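Local atomic coordinates of WGR domain-containing protein (Bacteroides fragilis, PDB entry 2RA8), a protein that is of unknown function but joins an N-terminal WGR domain to a leucine-rich-repeat domain, a pairing consistent with a role in molecular recognition. Residues A[23-28]-A[54-59]; A[126-131]-A[165-170]; A[267-272]-A[296-301]. All coordinates share one frame; numbering follows the deposited sequence.

Interaction 1: residues A[23-28]-A[54-59]; sequences TDVIVN and GKLIAE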
# COMPACT_ATOMS: atom_id res chain seq x y z
N THR A 23 -15.40 32.71 -3.40
CA THR A 23 -15.30 31.87 -2.21
C THR A 23 -15.08 30.42 -2.62
O THR A 23 -15.04 29.52 -1.78
CB THR A 23 -16.59 31.95 -1.38
OG1 THR A 23 -17.72 31.75 -2.24
CG2 THR A 23 -16.71 33.31 -0.69
N ASP A 24 -14.95 30.19 -3.92
CA ASP A 24 -14.74 28.85 -4.45
C ASP A 24 -13.30 28.56 -4.80
O ASP A 24 -12.61 29.40 -5.40
CB ASP A 24 -15.59 28.61 -5.70
CG ASP A 24 -17.09 28.56 -5.39
OD1 ASP A 24 -17.46 27.92 -4.38
OD2 ASP A 24 -17.88 29.14 -6.15
N VAL A 25 -12.83 27.37 -4.43
CA VAL A 25 -11.49 26.92 -4.75
C VAL A 25 -11.72 25.86 -5.81
O VAL A 25 -12.44 24.89 -5.59
CB VAL A 25 -10.77 26.29 -3.53
CG1 VAL A 25 -9.44 25.69 -3.97
CG2 VAL A 25 -10.54 27.34 -2.44
N ILE A 26 -11.11 26.06 -6.98
CA ILE A 26 -11.27 25.14 -8.09
C ILE A 26 -10.01 24.37 -8.41
O ILE A 26 -8.99 24.94 -8.80
CB ILE A 26 -11.73 25.89 -9.36
CG1 ILE A 26 -12.97 26.74 -9.03
CG2 ILE A 26 -12.03 24.91 -10.48
CD1 ILE A 26 -13.36 27.70 -10.12
N VAL A 27 -10.08 23.05 -8.24
CA VAL A 27 -8.96 22.15 -8.49
C VAL A 27 -9.23 21.32 -9.73
O VAL A 27 -10.36 20.86 -9.96
CB VAL A 27 -8.74 21.19 -7.29
CG1 VAL A 27 -7.88 20.01 -7.69
CG2 VAL A 27 -8.08 21.94 -6.14
N ASN A 28 -8.19 21.14 -10.54
CA ASN A 28 -8.25 20.36 -11.76
C ASN A 28 -7.04 19.45 -11.74
O ASN A 28 -5.91 19.93 -11.64
CB ASN A 28 -8.19 21.30 -12.98
CG ASN A 28 -8.27 20.56 -14.30
OD1 ASN A 28 -7.77 21.04 -15.32
ND2 ASN A 28 -8.92 19.41 -14.31
N GLY A 54 -3.91 27.95 -0.06
CA GLY A 54 -2.52 28.02 0.33
C GLY A 54 -2.04 26.70 0.89
O GLY A 54 -0.95 26.23 0.55
N LYS A 55 -2.85 26.08 1.74
CA LYS A 55 -2.47 24.80 2.34
C LYS A 55 -2.37 23.68 1.32
O LYS A 55 -1.50 22.82 1.43
CB LYS A 55 -3.46 24.41 3.45
CG LYS A 55 -3.51 25.42 4.59
CD LYS A 55 -4.21 24.87 5.82
CE LYS A 55 -3.38 23.79 6.50
NZ LYS A 55 -4.01 23.31 7.77
N LEU A 56 -3.26 23.69 0.33
CA LEU A 56 -3.24 22.66 -0.71
C LEU A 56 -1.96 22.78 -1.52
O LEU A 56 -1.28 21.79 -1.79
CB LEU A 56 -4.44 22.82 -1.63
CG LEU A 56 -5.82 22.53 -1.01
CD1 LEU A 56 -6.92 22.77 -2.03
CD2 LEU A 56 -5.85 21.09 -0.52
N ILE A 57 -1.64 24.01 -1.90
CA ILE A 57 -0.43 24.27 -2.68
C ILE A 57 0.80 23.82 -1.91
O ILE A 57 1.59 23.02 -2.41
CB ILE A 57 -0.35 25.78 -3.04
CG1 ILE A 57 -1.41 26.09 -4.10
CG2 ILE A 57 1.06 26.14 -3.54
CD1 ILE A 57 -1.52 27.56 -4.46
N ALA A 58 0.95 24.31 -0.68
CA ALA A 58 2.10 23.93 0.14
C ALA A 58 2.25 22.44 0.20
O ALA A 58 3.37 21.90 0.12
CB ALA A 58 1.95 24.50 1.56
N GLU A 59 1.13 21.75 0.35
CA GLU A 59 1.11 20.30 0.43
C GLU A 59 1.59 19.64 -0.85
O GLU A 59 2.35 18.67 -0.81
CB GLU A 59 -0.31 19.82 0.74
CG GLU A 59 -0.46 18.33 0.94
CD GLU A 59 -1.91 17.92 1.06
OE1 GLU A 59 -2.68 18.64 1.72
OE2 GLU A 59 -2.29 16.87 0.49
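L56 lays one of its terminal methyls over V25 and V27, two valines on the same side of strand 24-31. The touching atom is CD1 in both cases: it lies 4.3 Å from CG1 of V25 and 4.4 Å from CG2 of V27. A single methyl is thus shared between two valines with one residue between them in the strand, and the leucine meets them at near-equal reach. Its CG stands beside the backbone N (chi1 -68°) and CD1 continues the chain outward (chi2 178°), an extended shape that carries the methyl off the helix to the strand. The two backbones stay well apart, with the CA atoms of V27 and L56 separated by 9.7 Å, and the 68 Å² buried between the segments comes almost wholly from these three side chains. No hydrogen bond crosses the gap; the contact is purely apolar. It belongs to the WGR domain, where helix 46-62 packs on one face of an antiparallel sheet, and V25 and V27 both project from that face toward the helix. The strand is bonded on both sides through its backbone: V25 pairs with K41 and V27 with Q39 of strand 37-42, while I26 pairs with D19 of strand 13-21. On the same face the valines also meet I18 and W16 of strand 13-21. One residue further along the helix, I57 turns to I18, R3 and F5, carrying the helix-sheet packing across to strand 3-8.

Interaction 2: residues A[126-131]-A[165-170]; sequences DIADGI and SPVLDA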
# COMPACT_ATOMS: atom_id res chain seq x y z
N ASP A 126 15.42 -12.74 -22.22
CA ASP A 126 14.79 -12.27 -23.45
C ASP A 126 14.75 -10.77 -23.49
O ASP A 126 14.96 -10.16 -24.54
CB ASP A 126 13.36 -12.80 -23.56
CG ASP A 126 13.29 -14.20 -24.11
OD1 ASP A 126 14.10 -15.05 -23.67
OD2 ASP A 126 12.43 -14.46 -24.97
N ILE A 127 14.46 -10.18 -22.34
CA ILE A 127 14.36 -8.73 -22.21
C ILE A 127 15.74 -8.12 -22.37
O ILE A 127 15.93 -7.18 -23.15
CB ILE A 127 13.77 -8.36 -20.85
CG1 ILE A 127 12.50 -9.21 -20.57
CG2 ILE A 127 13.45 -6.88 -20.81
CD1 ILE A 127 11.40 -9.06 -21.61
N ALA A 128 16.72 -8.63 -21.63
CA ALA A 128 18.07 -8.10 -21.74
C ALA A 128 18.59 -8.24 -23.16
O ALA A 128 19.14 -7.29 -23.72
CB ALA A 128 18.99 -8.80 -20.77
N ASP A 129 18.41 -9.43 -23.74
CA ASP A 129 18.86 -9.71 -25.10
C ASP A 129 18.13 -8.86 -26.10
O ASP A 129 18.74 -8.28 -27.01
CB ASP A 129 18.65 -11.18 -25.44
CG ASP A 129 19.65 -12.10 -24.75
OD1 ASP A 129 19.95 -11.87 -23.56
OD2 ASP A 129 20.13 -13.05 -25.40
N GLY A 130 16.81 -8.77 -25.94
CA GLY A 130 16.00 -7.97 -26.84
C GLY A 130 16.47 -6.52 -26.87
O GLY A 130 16.58 -5.93 -27.95
N ILE A 131 16.75 -5.94 -25.71
CA ILE A 131 17.20 -4.56 -25.66
C ILE A 131 18.56 -4.42 -26.31
O ILE A 131 18.77 -3.53 -27.14
CB ILE A 131 17.27 -4.04 -24.19
CG1 ILE A 131 15.84 -3.83 -23.65
CG2 ILE A 131 18.06 -2.74 -24.12
CD1 ILE A 131 15.78 -3.60 -22.12
N SER A 165 24.78 -5.65 -17.51
CA SER A 165 25.78 -4.72 -18.02
C SER A 165 25.57 -4.41 -19.49
O SER A 165 25.77 -3.27 -19.93
CB SER A 165 27.19 -5.27 -17.81
OG SER A 165 28.16 -4.33 -18.25
N PRO A 166 25.15 -5.41 -20.29
CA PRO A 166 24.94 -5.10 -21.71
C PRO A 166 23.76 -4.19 -21.95
O PRO A 166 23.74 -3.43 -22.93
CB PRO A 166 24.74 -6.48 -22.33
CG PRO A 166 25.58 -7.36 -21.46
CD PRO A 166 25.21 -6.86 -20.08
N VAL A 167 22.76 -4.27 -21.08
CA VAL A 167 21.57 -3.44 -21.18
C VAL A 167 21.93 -2.02 -20.83
O VAL A 167 21.51 -1.08 -21.51
CB VAL A 167 20.45 -3.94 -20.25
CG1 VAL A 167 19.29 -2.95 -20.23
CG2 VAL A 167 19.95 -5.30 -20.73
N LEU A 168 22.73 -1.85 -19.78
CA LEU A 168 23.15 -0.52 -19.39
C LEU A 168 24.04 0.08 -20.47
O LEU A 168 24.03 1.29 -20.69
CB LEU A 168 23.90 -0.57 -18.04
CG LEU A 168 23.09 -1.14 -16.86
CD1 LEU A 168 23.96 -1.12 -15.61
CD2 LEU A 168 21.82 -0.33 -16.62
N ASP A 169 24.80 -0.77 -21.16
CA ASP A 169 25.68 -0.28 -22.23
C ASP A 169 24.89 0.22 -23.42
O ASP A 169 25.34 1.11 -24.14
CB ASP A 169 26.65 -1.38 -22.71
CG ASP A 169 27.66 -1.78 -21.63
OD1 ASP A 169 27.81 -1.05 -20.63
OD2 ASP A 169 28.30 -2.84 -21.80
N ALA A 170 23.70 -0.36 -23.64
CA ALA A 170 22.82 0.04 -24.74
C ALA A 170 22.01 1.31 -24.41
O ALA A 170 21.29 1.84 -25.27
CB ALA A 170 21.86 -1.12 -25.09
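This is a buried, wholly apolar contact between helices 125-132 and 165-169, which lie on one side of the parallel sheet in the leucine-rich-repeat part of the chain. V167 has the largest share of it, using its two methyls for different partners. CG2 presses against the backbone of the first helix, 3.5 Å from CA of A128, and lies 3.6 Å from CB of the same residue. The small alanine side chain lets the valine come in this close, and the CA atoms of A128 and V167 stand 5.9 Å apart. The other methyl, CG1, turns to I131, where it lies 4.0 Å from CD1 and 4.1 Å from CG2. This division follows from the valine's first torsion (chi1 172°), which sets CG1 anti to the backbone N and CG2 anti to the carbonyl carbon. I131 offers both its branches, its side chain crossing that of V167 at a slant. Its CG2 continues to A170, meeting CB at 4.2 Å, so the isoleucine bridges V167 and A170, three residues apart. Altogether 182 Å² is buried between the segments, and no hydrogen bond links them. Polar groups of segment 165-170 turn elsewhere: the carboxylate of D169 makes salt bridges to K190 and R192, and S165 OG bonds to K190. Beneath the contact, W146 of strand 143-146 is touched by I131 and V167 as well as by I127. I131 also reaches M97 of helix 96-102 and F138 of helix 135-138, so this one side chain meets a strand and two further helices besides the second segment.

Interaction 3: residues A[267-272]-A[296-301]; sequences VVVEMF and ARLLLD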
# COMPACT_ATOMS: atom_id res chain seq x y z
N VAL A 267 25.32 -0.52 12.72
CA VAL A 267 26.69 -0.48 12.24
C VAL A 267 26.83 0.55 11.14
O VAL A 267 27.85 1.24 11.05
CB VAL A 267 27.12 -1.85 11.67
CG1 VAL A 267 28.63 -1.86 11.49
CG2 VAL A 267 26.69 -2.97 12.60
N VAL A 268 25.79 0.66 10.31
CA VAL A 268 25.77 1.61 9.20
C VAL A 268 25.94 3.01 9.71
O VAL A 268 26.58 3.85 9.07
CB VAL A 268 24.46 1.47 8.36
CG1 VAL A 268 24.43 2.47 7.21
CG2 VAL A 268 24.34 0.04 7.82
N VAL A 269 25.37 3.28 10.88
CA VAL A 269 25.50 4.61 11.48
C VAL A 269 26.96 4.89 11.73
O VAL A 269 27.44 5.99 11.49
CB VAL A 269 24.72 4.70 12.81
CG1 VAL A 269 24.89 6.08 13.42
CG2 VAL A 269 23.25 4.38 12.57
N GLU A 270 27.67 3.88 12.23
CA GLU A 270 29.09 4.03 12.51
C GLU A 270 29.86 4.34 11.24
O GLU A 270 30.73 5.22 11.22
CB GLU A 270 29.65 2.73 13.13
CG GLU A 270 31.09 2.85 13.60
CD GLU A 270 31.73 1.50 13.88
OE1 GLU A 270 31.16 0.74 14.70
OE2 GLU A 270 32.79 1.20 13.29
N MSE A 271 29.54 3.63 10.16
CA MSE A 271 30.21 3.84 8.88
C MSE A 271 30.10 5.27 8.44
O MSE A 271 31.08 5.88 8.00
CB MSE A 271 29.61 2.94 7.81
CG MSE A 271 29.80 1.48 8.10
SE MSE A 271 29.21 0.36 6.65
CE MSE A 271 29.43 -1.34 7.52
N PHE A 272 28.89 5.82 8.55
CA PHE A 272 28.66 7.20 8.17
C PHE A 272 29.53 8.12 8.98
O PHE A 272 30.31 8.90 8.43
CB PHE A 272 27.18 7.59 8.39
CG PHE A 272 26.29 7.26 7.22
CD1 PHE A 272 26.30 8.05 6.07
CD2 PHE A 272 25.44 6.16 7.26
CE1 PHE A 272 25.48 7.74 4.99
CE2 PHE A 272 24.62 5.86 6.18
CZ PHE A 272 24.65 6.65 5.05
N ALA A 296 20.79 5.32 17.21
CA ALA A 296 20.46 6.74 17.23
C ALA A 296 21.36 7.47 18.19
O ALA A 296 21.73 8.62 17.98
CB ALA A 296 19.01 6.94 17.63
N ARG A 297 21.70 6.77 19.27
CA ARG A 297 22.57 7.30 20.32
C ARG A 297 23.83 7.89 19.72
O ARG A 297 24.26 8.99 20.09
CB ARG A 297 22.96 6.16 21.26
CG ARG A 297 22.74 6.40 22.75
CD ARG A 297 23.63 7.50 23.30
NE ARG A 297 22.98 8.81 23.29
CZ ARG A 297 21.85 9.09 23.94
NH1 ARG A 297 21.25 8.15 24.65
NH2 ARG A 297 21.34 10.31 23.89
N LEU A 298 24.44 7.14 18.80
CA LEU A 298 25.67 7.58 18.16
C LEU A 298 25.49 8.93 17.50
O LEU A 298 26.35 9.80 17.61
CB LEU A 298 26.12 6.56 17.12
CG LEU A 298 26.27 5.10 17.58
CD1 LEU A 298 26.71 4.27 16.40
CD2 LEU A 298 27.29 4.98 18.70
N LEU A 299 24.35 9.11 16.83
CA LEU A 299 24.07 10.38 16.17
C LEU A 299 24.06 11.50 17.16
O LEU A 299 24.69 12.53 16.94
CB LEU A 299 22.71 10.33 15.47
CG LEU A 299 22.56 9.38 14.29
CD1 LEU A 299 21.08 9.27 13.94
CD2 LEU A 299 23.37 9.89 13.11
N LEU A 300 23.33 11.30 18.25
CA LEU A 300 23.23 12.32 19.30
C LEU A 300 24.56 12.63 19.96
O LEU A 300 24.77 13.75 20.41
CB LEU A 300 22.22 11.89 20.37
CG LEU A 300 20.76 11.84 19.94
CD1 LEU A 300 19.90 11.29 21.06
CD2 LEU A 300 20.30 13.23 19.54
N ASP A 301 25.45 11.64 20.03
CA ASP A 301 26.77 11.83 20.63
C ASP A 301 27.72 12.49 19.66
O ASP A 301 28.87 12.78 19.99
CB ASP A 301 27.40 10.48 21.05
CG ASP A 301 26.69 9.82 22.22
OD1 ASP A 301 26.12 10.53 23.07
OD2 ASP A 301 26.73 8.58 22.31
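V269 fits its CG1 methyl between L298 and L299, joining helices 265-274 and 293-300 beside the parallel sheet of the leucine-rich-repeat domain. The two helices run side by side, the axes of their short segments approaching to 9.4 Å at an angle of 26°. The close-packed part is centred on that one methyl. CG1 lies 3.9 Å from both CB and CD1 of L298, and the valine and leucine side chains cross at an angle. Placed anti to the backbone N (chi1 179°), CG1 is directed at the second helix. L299 adds its CD2, 4.1 Å from CG1 of V269; this leucine then reaches M284 of strand 283-285, so the inner side of the contact rests on the sheet.

The outer side is looser. L298 is partly exposed, and past V269 its CD1 comes only to 4.3 Å from the backbone N of E270. The glutamate side chain stays at the margin, and its carboxylate is engaged by a salt bridge from R243. On the second helix R297 leads away from V269, toward E326 of helix 321-330, with which NH2 forms a salt bridge. A further salt bridge lies within segment 296-301, one turn along the chain: R297 NE stands 3.6 Å from OD1 of D301.

How the interactions relate
The three contacts follow one another along the chain without interleaving. Interaction 1 lies in the WGR domain and joins a helix to an antiparallel sheet, whereas interactions 2 and 3 each join two helices that accompany the long parallel sheet of the leucine-rich-repeat part. Interaction 2 sits near the start of that sheet, by strand 143-146, and interaction 3 toward its far end, by strands 256-260 and 283-285; their centres are 39 Å apart. Interaction 1 is 45 Å from interaction 2 and 41 Å from interaction 3, centre to centre. None touches another, so each is a separate local packing site within a two-part molecule.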